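Local coordinates for protein hypothetical bacterial 6-phosphogluconolactonase (Bacteroides fragilis, PDB 3SCY) that probably hydrolyses 6-phosphogluconolactone to 6-phosphogluconate and folds as a seven-bladed beta-propeller, at residues Tyr226-Val235 with Ile264-Ala275; Asn51-Ala59 with Lys353-Asp361. One frame throughout, in Å; residues are numbered along the deposited sequence. Where two conformers were deposited one is given.

The chain forms a seven-bladed beta-propeller with four-stranded blades. From the N terminus it first lays down strands 13-20, 28-35 and 41-48, then enters Asn-51 to Ala-59, the start of the next blade. Two complete blades separate that one from strands 224-229 and 234-241. Parts of these form one half of contact 1, and the following blade supplies the other. Contact 1 closes a short loop of 28 residues. Contact 2 closes a loop of 293 residues, with contact 1 nested inside it. Strand 354-360 joins the N-terminal strands as the innermost of their blade, and contact 2 sets it beside strand 55-57, innermost of the next. The contacts do not touch; their centres lie about 19 Å apart.

Contact 1. Residues Tyr226-Val235 with Ile264-Ala275; sequences YLINEIGGTV and IHLSPDGKYLYA
The Tyr-226 ring carries Leu-273 CD1 over one face. The methyl makes a CH-pi contact, 3.9 Å from the ring centroid and 28° off the normal. Leu-266 CD1 meets the same ring obliquely, at 4.0 Å from Tyr-226 CE2. The ring of Tyr-274 belongs to the second segment and has His-265 O at its edge, in plane.

This is packing between adjacent blades of the seven-bladed propeller. Strands 224-229 and 234-241 are the second and third of one blade. Strands 261-266 and 272-277 are the first and second of the next. The short segments 226-229 and 264-266 run roughly antiparallel, at 153°, in separate sheets, with side chains filling the gap.

Ile-264 lies at the middle of the apolar layer. Its CG1 is anti to the backbone N (chi1 -171°), which sends CD1 between Tyr-226 CB and Val-235 CG1. The tips of Val-235 and Ile-264 meet head on, with 3.8 Å between Val-235 CG1 and Ile-264 CD1. Ile-228 has two conformers. In the one given it lies beside Ile-264, pointing the other way, their CG2 methyls 3.7 Å apart, and Ile-228 CD1 rests 3.6 Å from Ala-275 CB.

The polar ends of the tyrosines find partners beyond the two segments. Tyr-226 OH bonds to Gly-294 O. Tyr-274 points away from the first segment and packs on strand 310-313 of the following blade; its OH bonds to Gly-340 O and Arg-335 NE.

The hairpin of strands 261-266 and 272-277 reverses through a type I turn, Ser-267 to Gly-270, fastened by an Asx turn. Asp-269 OD1 accepts two bonds: Ser-267 OG at 2.6 Å, nearly along the C-O axis, and Lys-271 N at 3.0 Å, from above the carboxylate plane.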
loop_
_atom_site.group_PDB
_atom_site.type_symbol
_atom_site.label_atom_id
_atom_site.label_comp_id
_atom_site.label_asym_id
_atom_site.label_seq_id
_atom_site.Cartn_x
_atom_site.Cartn_y
_atom_site.Cartn_z
ATOM N N TYR A 226 0.091 -8.328 -9.738
ATOM C CA TYR A 226 0.988 -9.105 -8.889
ATOM C C TYR A 226 0.544 -8.996 -7.460
ATOM O O TYR A 226 0.272 -7.893 -6.979
ATOM C CB TYR A 226 2.444 -8.629 -9.043
ATOM C CG TYR A 226 2.917 -8.748 -10.470
ATOM C CD1 TYR A 226 3.528 -9.913 -10.928
ATOM C CD2 TYR A 226 2.799 -7.680 -11.353
ATOM C CE1 TYR A 226 3.917 -10.047 -12.262
ATOM C CE2 TYR A 226 3.182 -7.798 -12.686
ATOM C CZ TYR A 226 3.759 -8.976 -13.130
ATOM O OH TYR A 226 4.153 -9.066 -14.440
ATOM N N LEU A 227 0.423 -10.138 -6.807
ATOM C CA LEU A 227 -0.009 -10.215 -5.430
ATOM C C LEU A 227 1.080 -10.766 -4.535
ATOM O O LEU A 227 1.708 -11.761 -4.901
ATOM C CB LEU A 227 -1.239 -11.156 -5.365
ATOM C CG LEU A 227 -1.737 -11.602 -3.997
ATOM C CD1 LEU A 227 -2.406 -10.446 -3.247
ATOM C CD2 LEU A 227 -2.724 -12.791 -4.131
ATOM N N ILE A 228 1.284 -10.135 -3.366
ATOM C CA ILE A 228 2.214 -10.644 -2.370
ATOM C C ILE A 228 1.370 -11.298 -1.280
ATOM O O ILE A 228 0.444 -10.664 -0.752
ATOM C CB ILE A 228 3.241 -9.609 -1.816
ATOM C CG1 ILE A 228 4.266 -10.325 -0.908
ATOM C CG2 ILE A 228 2.557 -8.416 -1.086
ATOM C CD1 ILE A 228 5.481 -9.552 -0.546
ATOM N N ASN A 229 1.704 -12.560 -0.949
ATOM C CA ASN A 229 1.003 -13.346 0.057
ATOM C C ASN A 229 1.808 -13.354 1.326
ATOM O O ASN A 229 2.952 -13.833 1.323
ATOM C CB ASN A 229 0.766 -14.749 -0.472
ATOM C CG ASN A 229 -0.226 -14.751 -1.601
ATOM O OD1 ASN A 229 -1.368 -14.344 -1.438
ATOM N ND2 ASN A 229 0.200 -15.189 -2.769
ATOM N N GLU A 230 1.224 -12.821 2.413
ATOM C CA GLU A 230 1.933 -12.703 3.684
ATOM C C GLU A 230 2.334 -14.058 4.263
ATOM O O GLU A 230 3.482 -14.229 4.667
ATOM C CB GLU A 230 1.094 -11.943 4.717
ATOM C CG GLU A 230 1.759 -11.844 6.085
ATOM C CD GLU A 230 1.128 -10.843 7.027
ATOM O OE1 GLU A 230 0.693 -9.768 6.556
ATOM O OE2 GLU A 230 1.157 -11.087 8.253
ATOM N N ILE A 231 1.385 -14.997 4.354
ATOM C CA ILE A 231 1.641 -16.264 5.028
ATOM C C ILE A 231 2.416 -17.233 4.146
ATOM O O ILE A 231 3.374 -17.855 4.612
ATOM C CB ILE A 231 0.312 -16.885 5.498
ATOM C CG1 ILE A 231 -0.510 -15.887 6.344
ATOM C CG2 ILE A 231 0.583 -18.189 6.298
ATOM C CD1 ILE A 231 -2.001 -16.351 6.599
ATOM N N GLY A 232 1.988 -17.370 2.907
ATOM C CA GLY A 232 2.634 -18.273 1.960
ATOM C C GLY A 232 4.003 -17.805 1.512
ATOM O O GLY A 232 4.834 -18.627 1.111
ATOM N N GLY A 233 4.234 -16.488 1.592
ATOM C CA GLY A 233 5.502 -15.875 1.201
ATOM C C GLY A 233 5.724 -15.933 -0.297
ATOM O O GLY A 233 6.860 -15.920 -0.776
ATOM N N THR A 234 4.642 -16.063 -1.031
ATOM C CA THR A 234 4.670 -16.163 -2.471
ATOM C C THR A 234 4.209 -14.896 -3.149
ATOM O O THR A 234 3.435 -14.109 -2.593
ATOM C CB THR A 234 3.753 -17.313 -2.953
ATOM O OG1 THR A 234 2.430 -17.123 -2.438
ATOM C CG2 THR A 234 4.270 -18.702 -2.547
ATOM N N VAL A 235 4.666 -14.728 -4.391
ATOM C CA VAL A 235 4.155 -13.727 -5.320
ATOM C C VAL A 235 3.356 -14.507 -6.342
ATOM O O VAL A 235 3.868 -15.483 -6.894
ATOM C CB VAL A 235 5.244 -12.834 -5.989
ATOM C CG1 VAL A 235 4.632 -11.906 -7.058
ATOM C CG2 VAL A 235 5.984 -12.010 -4.950
ATOM N N ILE A 264 4.974 -4.975 -2.096
ATOM C CA ILE A 264 5.311 -5.357 -3.462
ATOM C C ILE A 264 5.233 -4.144 -4.375
ATOM O O ILE A 264 4.275 -3.365 -4.326
ATOM C CB ILE A 264 4.353 -6.506 -3.947
ATOM C CG1 ILE A 264 4.822 -7.086 -5.295
ATOM C CG2 ILE A 264 2.860 -6.055 -3.974
ATOM C CD1 ILE A 264 4.066 -8.420 -5.682
ATOM N N HIS A 265 6.287 -3.974 -5.228
ATOM C CA HIS A 265 6.383 -2.861 -6.150
ATOM C C HIS A 265 7.146 -3.232 -7.390
ATOM O O HIS A 265 8.124 -3.980 -7.334
ATOM C CB HIS A 265 7.087 -1.639 -5.513
ATOM C CG HIS A 265 6.353 -1.048 -4.360
ATOM N ND1 HIS A 265 5.433 -0.030 -4.543
ATOM C CD2 HIS A 265 6.394 -1.375 -3.049
ATOM C CE1 HIS A 265 4.943 0.223 -3.341
ATOM N NE2 HIS A 265 5.473 -0.576 -2.414
ATOM N N LEU A 266 6.698 -2.686 -8.512
ATOM C CA LEU A 266 7.410 -2.807 -9.751
ATOM C C LEU A 266 8.271 -1.584 -9.914
ATOM O O LEU A 266 7.850 -0.473 -9.535
ATOM C CB LEU A 266 6.413 -2.892 -10.933
ATOM C CG LEU A 266 5.756 -4.230 -11.168
ATOM C CD1 LEU A 266 4.480 -4.079 -11.936
ATOM C CD2 LEU A 266 6.678 -5.168 -11.934
ATOM N N SER A 267 9.440 -1.739 -10.550
ATOM C CA SER A 267 10.218 -0.572 -10.938
ATOM C C SER A 267 9.368 0.236 -11.970
ATOM O O SER A 267 8.570 -0.367 -12.712
ATOM C CB SER A 267 11.587 -0.973 -11.511
ATOM O OG SER A 267 11.487 -1.865 -12.608
ATOM N N PRO A 268 9.503 1.566 -12.015
ATOM C CA PRO A 268 8.712 2.353 -12.993
ATOM C C PRO A 268 8.886 1.896 -14.448
ATOM O O PRO A 268 7.914 1.985 -15.193
ATOM C CB PRO A 268 9.219 3.785 -12.789
ATOM C CG PRO A 268 9.705 3.810 -11.379
ATOM C CD PRO A 268 10.326 2.446 -11.161
ATOM N N ASP A 269 10.077 1.353 -14.861
ATOM C CA ASP A 269 10.297 0.866 -16.224
ATOM C C ASP A 269 9.662 -0.523 -16.458
ATOM O O ASP A 269 9.708 -1.028 -17.580
ATOM C CB ASP A 269 11.802 0.873 -16.575
ATOM C CG ASP A 269 12.691 -0.032 -15.720
ATOM O OD1 ASP A 269 12.145 -0.845 -14.940
ATOM O OD2 ASP A 269 13.931 0.054 -15.862
ATOM N N GLY A 270 9.101 -1.119 -15.400
ATOM C CA GLY A 270 8.417 -2.409 -15.430
ATOM C C GLY A 270 9.317 -3.625 -15.579
ATOM O O GLY A 270 8.820 -4.750 -15.724
ATOM N N LYS A 271 10.634 -3.410 -15.550
ATOM C CA LYS A 271 11.598 -4.491 -15.763
ATOM C C LYS A 271 11.861 -5.359 -14.521
ATOM O O LYS A 271 12.282 -6.517 -14.679
ATOM C CB LYS A 271 12.921 -3.927 -16.272
ATOM C CG LYS A 271 12.867 -3.547 -17.744
ATOM C CD LYS A 271 14.259 -3.280 -18.297
ATOM C CE LYS A 271 14.221 -2.873 -19.752
ATOM N NZ LYS A 271 15.587 -2.669 -20.301
ATOM N N TYR A 272 11.601 -4.833 -13.303
ATOM C CA TYR A 272 11.862 -5.595 -12.094
ATOM C C TYR A 272 10.752 -5.456 -11.128
ATOM O O TYR A 272 10.070 -4.431 -11.107
ATOM C CB TYR A 272 13.183 -5.156 -11.406
ATOM C CG TYR A 272 14.399 -5.489 -12.236
ATOM C CD1 TYR A 272 14.973 -6.759 -12.191
ATOM C CD2 TYR A 272 14.919 -4.568 -13.138
ATOM C CE1 TYR A 272 16.027 -7.101 -13.032
ATOM C CE2 TYR A 272 15.968 -4.899 -13.983
ATOM C CZ TYR A 272 16.531 -6.160 -13.914
ATOM O OH TYR A 272 17.558 -6.491 -14.771
ATOM N N LEU A 273 10.529 -6.524 -10.364
ATOM C CA LEU A 273 9.538 -6.597 -9.304
ATOM C C LEU A 273 10.278 -6.836 -7.989
ATOM O O LEU A 273 11.187 -7.671 -7.919
ATOM C CB LEU A 273 8.516 -7.702 -9.578
ATOM C CG LEU A 273 7.368 -7.769 -8.541
ATOM C CD1 LEU A 273 6.056 -7.959 -9.196
ATOM C CD2 LEU A 273 7.609 -8.842 -7.471
ATOM N N TYR A 274 9.824 -6.164 -6.927
ATOM C CA TYR A 274 10.416 -6.291 -5.607
ATOM C C TYR A 274 9.349 -6.682 -4.604
ATOM O O TYR A 274 8.226 -6.166 -4.665
ATOM C CB TYR A 274 11.051 -4.938 -5.187
ATOM C CG TYR A 274 12.158 -4.519 -6.125
ATOM C CD1 TYR A 274 11.879 -3.822 -7.301
ATOM C CD2 TYR A 274 13.487 -4.808 -5.833
ATOM C CE1 TYR A 274 12.894 -3.489 -8.205
ATOM C CE2 TYR A 274 14.517 -4.421 -6.691
ATOM C CZ TYR A 274 14.213 -3.787 -7.887
ATOM O OH TYR A 274 15.239 -3.450 -8.738
ATOM N N ALA A 275 9.705 -7.562 -3.660
ATOM C CA ALA A 275 8.768 -7.987 -2.635
ATOM C C ALA A 275 9.495 -8.111 -1.321
ATOM O O ALA A 275 10.595 -8.669 -1.295
ATOM C CB ALA A 275 8.110 -9.306 -3.025
#

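Contact 2. Residues Asn51-Ala59 with Lys353-Asp361; sequences NPSYLIPSA and KPVCLKFVD
Lys-358 NZ donates to Tyr-54 OH across the contact at 3.0 Å. The lysine bends at chi2 (-71°) and crosses the tyrosine at about a right angle, which brings its ammonium group to the phenol oxygen. A second bond links the backbone of one segment to a side chain of the other. Leu-55 N points at Cys-356 SG, 3.6 Å away, with an N-H...S angle of 155°. The same sulfur also sits over one face of the Tyr-54 ring, 3.7 Å above its plane and close to its centre. Tyr-54 stacks further on Tyr-104.

The two strands are neighbours around the propeller's central channel. Strand 55-57 is the innermost of its blade. Strand 354-360 is the innermost of the blade that the N-terminal strands complete, the "Velcro" closure of the ring. They run almost parallel, but side chains and water join them in place of sheet bonds. Strand 354-360 pairs instead with strand 13-20, where Val-355 and Cys-356 both face Gly-19 in a classic beta bulge.

A water near the bulge lies within bonding distance of both Ser-53 O (2.8 Å) and Val-355 O (2.7 Å), at the edge of the Tyr-54 ring. Ser-53 OG is held by Glu-69 OE1. At the other end, Pro-57 CB packs on Val-360 CG2 at 3.6 Å. Leu-55 O is buried with no polar partner; the nearest group across the contact is Lys-358 CG, 3.3 Å from that oxygen.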
loop_
_atom_site.group_PDB
_atom_site.type_symbol
_atom_site.label_atom_id
_atom_site.label_comp_id
_atom_site.label_asym_id
_atom_site.label_seq_id
_atom_site.Cartn_x
_atom_site.Cartn_y
_atom_site.Cartn_z
ATOM N N ASN A 51 -1.764 6.252 15.233
ATOM C CA ASN A 51 -1.555 5.081 14.374
ATOM C C ASN A 51 -1.914 5.328 12.888
ATOM O O ASN A 51 -2.720 4.582 12.310
ATOM C CB ASN A 51 -2.304 3.863 14.885
ATOM C CG ASN A 51 -1.667 3.276 16.104
ATOM O OD1 ASN A 51 -0.487 3.482 16.369
ATOM N ND2 ASN A 51 -2.490 2.699 16.959
ATOM N N PRO A 52 -1.280 6.331 12.246
ATOM C CA PRO A 52 -1.500 6.534 10.803
ATOM C C PRO A 52 -0.630 5.539 10.003
ATOM O O PRO A 52 0.376 5.911 9.378
ATOM C CB PRO A 52 -1.070 7.987 10.610
ATOM C CG PRO A 52 0.045 8.177 11.599
ATOM C CD PRO A 52 -0.285 7.295 12.785
ATOM N N SER A 53 -0.977 4.234 10.107
ATOM C CA SER A 53 -0.114 3.187 9.544
ATOM C C SER A 53 -0.153 3.086 8.014
ATOM O O SER A 53 0.694 2.417 7.412
ATOM C CB SER A 53 -0.435 1.841 10.159
ATOM O OG SER A 53 -1.742 1.480 9.761
ATOM N N TYR A 54 -1.129 3.727 7.402
ATOM C CA TYR A 54 -1.228 3.802 5.959
ATOM C C TYR A 54 -1.844 5.132 5.626
ATOM O O TYR A 54 -2.756 5.597 6.317
ATOM C CB TYR A 54 -2.045 2.622 5.343
ATOM C CG TYR A 54 -1.531 2.253 3.971
ATOM C CD1 TYR A 54 -0.450 1.383 3.826
ATOM C CD2 TYR A 54 -2.030 2.874 2.825
ATOM C CE1 TYR A 54 0.132 1.150 2.581
ATOM C CE2 TYR A 54 -1.464 2.626 1.565
ATOM C CZ TYR A 54 -0.384 1.763 1.458
ATOM O OH TYR A 54 0.223 1.499 0.242
ATOM N N LEU A 55 -1.354 5.737 4.573
ATOM C CA LEU A 55 -1.864 7.019 4.127
ATOM C C LEU A 55 -1.677 7.150 2.629
ATOM O O LEU A 55 -0.864 6.454 2.014
ATOM C CB LEU A 55 -1.167 8.193 4.872
ATOM C CG LEU A 55 0.370 8.200 4.924
ATOM C CD1 LEU A 55 0.968 8.703 3.636
ATOM C CD2 LEU A 55 0.853 9.137 6.011
ATOM N N ILE A 56 -2.431 8.079 2.064
ATOM C CA ILE A 56 -2.357 8.368 0.640
ATOM C C ILE A 56 -2.555 9.814 0.382
ATOM O O ILE A 56 -3.389 10.451 1.014
ATOM C CB ILE A 56 -3.432 7.534 -0.167
ATOM C CG1 ILE A 56 -4.880 7.780 0.299
ATOM C CG2 ILE A 56 -3.057 6.040 -0.281
ATOM C CD1 ILE A 56 -5.899 7.350 -0.773
ATOM N N PRO A 57 -1.859 10.349 -0.628
ATOM C CA PRO A 57 -2.190 11.703 -1.073
ATOM C C PRO A 57 -3.335 11.650 -2.083
ATOM O O PRO A 57 -3.516 10.612 -2.753
ATOM C CB PRO A 57 -0.911 12.162 -1.773
ATOM C CG PRO A 57 -0.313 10.856 -2.328
ATOM C CD PRO A 57 -0.782 9.723 -1.441
ATOM N N SER A 58 -4.071 12.734 -2.239
ATOM C CA SER A 58 -5.027 12.794 -3.327
ATOM C C SER A 58 -4.189 12.912 -4.629
ATOM O O SER A 58 -2.989 13.258 -4.584
ATOM C CB SER A 58 -5.956 13.987 -3.145
ATOM O OG SER A 58 -5.188 15.180 -3.120
ATOM N N ALA A 59 -4.810 12.634 -5.784
ATOM C CA ALA A 59 -4.081 12.681 -7.053
ATOM C C ALA A 59 -3.509 14.081 -7.368
ATOM O O ALA A 59 -2.429 14.151 -7.949
ATOM C CB ALA A 59 -4.992 12.212 -8.176
ATOM N N LYS A 353 9.125 3.697 14.289
ATOM C CA LYS A 353 8.135 2.747 13.749
ATOM C C LYS A 353 7.550 3.186 12.391
ATOM O O LYS A 353 6.319 3.226 12.252
ATOM C CB LYS A 353 7.011 2.495 14.772
ATOM C CG LYS A 353 7.549 1.971 16.098
ATOM C CD LYS A 353 6.462 1.455 17.013
ATOM C CE LYS A 353 7.057 0.900 18.299
ATOM N NZ LYS A 353 7.799 1.926 19.070
ATOM N N PRO A 354 8.404 3.485 11.372
ATOM C CA PRO A 354 7.867 3.859 10.059
ATOM C C PRO A 354 7.267 2.656 9.371
ATOM O O PRO A 354 7.898 1.575 9.367
ATOM C CB PRO A 354 9.085 4.384 9.299
ATOM C CG PRO A 354 10.258 3.593 9.893
ATOM C CD PRO A 354 9.890 3.440 11.366
ATOM N N VAL A 355 6.051 2.823 8.813
ATOM C CA VAL A 355 5.358 1.700 8.161
ATOM C C VAL A 355 4.661 2.094 6.850
ATOM O O VAL A 355 3.987 1.248 6.272
ATOM C CB VAL A 355 4.347 1.000 9.135
ATOM C CG1 VAL A 355 5.064 0.282 10.287
ATOM C CG2 VAL A 355 3.313 1.981 9.698
ATOM N N CYS A 356 4.784 3.350 6.376
ATOM C CA CYS A 356 4.147 3.703 5.111
ATOM C C CYS A 356 4.885 4.846 4.502
ATOM O O CYS A 356 5.055 5.851 5.170
ATOM C CB CYS A 356 2.675 4.037 5.289
ATOM S SG CYS A 356 1.832 4.363 3.718
ATOM N N LEU A 357 5.329 4.698 3.250
ATOM C CA LEU A 357 6.032 5.726 2.515
ATOM C C LEU A 357 5.250 6.081 1.282
ATOM O O LEU A 357 4.829 5.183 0.538
ATOM C CB LEU A 357 7.430 5.244 2.091
ATOM C CG LEU A 357 8.312 4.647 3.199
ATOM C CD1 LEU A 357 9.648 4.169 2.621
ATOM C CD2 LEU A 357 8.555 5.652 4.309
ATOM N N LYS A 358 5.045 7.380 1.057
ATOM C CA LYS A 358 4.390 7.859 -0.154
ATOM C C LYS A 358 5.066 9.095 -0.667
ATOM O O LYS A 358 5.645 9.838 0.126
ATOM C CB LYS A 358 2.896 8.185 0.097
ATOM C CG LYS A 358 2.025 6.973 0.438
ATOM C CD LYS A 358 1.791 6.036 -0.741
ATOM C CE LYS A 358 1.039 4.823 -0.272
ATOM N NZ LYS A 358 0.603 3.980 -1.426
ATOM N N PHE A 359 5.023 9.322 -1.991
ATOM C CA PHE A 359 5.584 10.550 -2.566
ATOM C C PHE A 359 4.501 11.394 -3.186
ATOM O O PHE A 359 3.514 10.869 -3.695
ATOM C CB PHE A 359 6.628 10.266 -3.666
ATOM C CG PHE A 359 7.915 9.628 -3.202
ATOM C CD1 PHE A 359 8.708 10.239 -2.232
ATOM C CD2 PHE A 359 8.384 8.450 -3.795
ATOM C CE1 PHE A 359 9.895 9.654 -1.807
ATOM C CE2 PHE A 359 9.585 7.875 -3.387
ATOM C CZ PHE A 359 10.348 8.487 -2.410
ATOM N N VAL A 360 4.716 12.710 -3.165
ATOM C CA VAL A 360 3.959 13.765 -3.841
ATOM C C VAL A 360 5.043 14.497 -4.669
ATOM O O VAL A 360 6.080 14.892 -4.107
ATOM C CB VAL A 360 3.196 14.680 -2.865
ATOM C CG1 VAL A 360 2.396 15.755 -3.615
ATOM C CG2 VAL A 360 2.294 13.875 -1.948
ATOM N N ASP A 361 4.876 14.522 -6.009
ATOM C CA ASP A 361 5.856 15.086 -6.959
ATOM C C ASP A 361 6.081 16.587 -6.741
ATOM O O ASP A 361 5.082 17.322 -6.580
ATOM C CB ASP A 361 5.407 14.837 -8.414
ATOM O OXT ASP A 361 7.257 17.020 -6.760
HETATM O O HOH W 1 1.715 -0.125 6.802
#